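Local coordinates for importin subunit beta-1 (PDB 5OWU), which carries proteins into the nucleus in partnership with importin alpha, the adaptor that recognises the classical nuclear localization signal of the cargo, at residues A[744-747]-A[748-752]. Sequence-based numbering, arbitrary orientation.
Sequences LDYQ and IKVLE
Within helix 741-764 of HEAT repeat 17, Tyr746 and Val750 meet one turn apart in a CH-pi contact. The methyl CG2 of Val750 sits over one face of the ring, 3.8 Å from the centroid of Tyr746 and displaced toward the rim; nearest among the ring atoms are CE2 and CZ of Tyr746, both 3.6 Å from CG2. The tyrosine ring reaches this place because CG stands anti to the backbone N (chi1 176°). Its hydroxyl is hydrogen-bonded to the carbonyl of Arg696, whose side chain adds a cation-pi contact, and Lys699 and Pro700 of helix 698-713 also touch the tyrosine side chain.

A second i to i+4 pair follows: the bent chain of Gln747 brings its amide carbon CD to 4.0 Å from CD1 of Leu751, while Leu751 packs on Phe782 of helix 776-788. The backbone is regular, as in Val750 N to Tyr746 O, 2.9 Å. The carbonyl of Asp745 has two donors, Lys749 N and a water whose oxygen lies 2.6 Å from Asp745 O. That water accepts from the ammonium of Lys749, which also forms a salt bridge, NZ to OE1 of Glu752 at 3.1 Å, on the syn side of the carboxylate, 28° out of its plane. Lys749 thus ties two helical turns together, its i to i+3 ion pair adding to the i to i+4 ladder of an alpha-helix in a HEAT-repeat solenoid.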
# COMPACT_ATOMS: atom_id res chain seq x y z
N LEU A 744 9.56 3.33 -2.44
CA LEU A 744 9.24 4.60 -3.08
C LEU A 744 8.30 5.43 -2.21
O LEU A 744 8.47 6.65 -2.09
CB LEU A 744 8.64 4.37 -4.47
CG LEU A 744 7.24 3.77 -4.63
CD1 LEU A 744 6.15 4.83 -4.56
CD2 LEU A 744 7.14 3.01 -5.95
N ASP A 745 7.32 4.78 -1.57
CA ASP A 745 6.42 5.52 -0.69
C ASP A 745 7.15 6.09 0.52
O ASP A 745 6.93 7.25 0.90
CB ASP A 745 5.27 4.62 -0.24
CG ASP A 745 4.29 4.32 -1.35
OD1 ASP A 745 4.22 5.11 -2.32
OD2 ASP A 745 3.58 3.30 -1.26
N TYR A 746 8.02 5.29 1.13
CA TYR A 746 8.82 5.81 2.24
C TYR A 746 9.64 7.01 1.80
O TYR A 746 9.69 8.03 2.50
CB TYR A 746 9.73 4.72 2.81
CG TYR A 746 10.65 5.26 3.88
CD1 TYR A 746 10.14 5.62 5.13
CD2 TYR A 746 12.00 5.44 3.65
CE1 TYR A 746 10.97 6.12 6.12
CE2 TYR A 746 12.84 5.95 4.63
CZ TYR A 746 12.31 6.29 5.86
OH TYR A 746 13.13 6.79 6.84
N GLN A 747 10.28 6.92 0.63
CA GLN A 747 11.06 8.05 0.13
C GLN A 747 10.18 9.28 -0.03
O GLN A 747 10.61 10.40 0.26
CB GLN A 747 11.73 7.69 -1.19
CG GLN A 747 12.72 8.74 -1.68
CD GLN A 747 12.59 9.02 -3.16
OE1 GLN A 747 11.50 8.96 -3.73
NE2 GLN A 747 13.72 9.34 -3.80
N ILE A 748 8.94 9.09 -0.49
CA ILE A 748 8.02 10.22 -0.60
C ILE A 748 7.76 10.82 0.78
O ILE A 748 7.68 12.04 0.93
CB ILE A 748 6.70 9.79 -1.27
CG1 ILE A 748 6.94 9.42 -2.74
CG2 ILE A 748 5.64 10.88 -1.16
CD1 ILE A 748 7.31 10.59 -3.64
N LYS A 749 7.63 9.98 1.81
CA LYS A 749 7.43 10.52 3.15
C LYS A 749 8.63 11.35 3.58
O LYS A 749 8.47 12.45 4.12
CB LYS A 749 7.18 9.38 4.14
CG LYS A 749 5.79 8.78 4.04
CD LYS A 749 4.75 9.66 4.72
CE LYS A 749 3.34 9.39 4.19
NZ LYS A 749 3.14 9.95 2.82
N VAL A 750 9.85 10.85 3.31
CA VAL A 750 11.06 11.59 3.66
C VAL A 750 11.08 12.94 2.95
O VAL A 750 11.36 13.98 3.56
CB VAL A 750 12.31 10.75 3.34
CG1 VAL A 750 13.59 11.53 3.65
CG2 VAL A 750 12.28 9.45 4.13
N LEU A 751 10.78 12.95 1.65
CA LEU A 751 10.81 14.21 0.91
C LEU A 751 9.75 15.18 1.41
O LEU A 751 9.99 16.39 1.49
CB LEU A 751 10.65 13.94 -0.59
CG LEU A 751 11.80 13.17 -1.25
CD1 LEU A 751 11.46 12.79 -2.68
CD2 LEU A 751 13.09 13.99 -1.21
N GLU A 752 8.56 14.67 1.76
CA GLU A 752 7.53 15.53 2.33
C GLU A 752 8.02 16.16 3.64
O GLU A 752 7.75 17.35 3.90
CB GLU A 752 6.25 14.73 2.56
CG GLU A 752 5.52 14.36 1.28
CD GLU A 752 4.33 13.45 1.49
OE1 GLU A 752 4.27 12.78 2.54
OE2 GLU A 752 3.46 13.41 0.60
O HOH W 1 4.50 8.03 1.02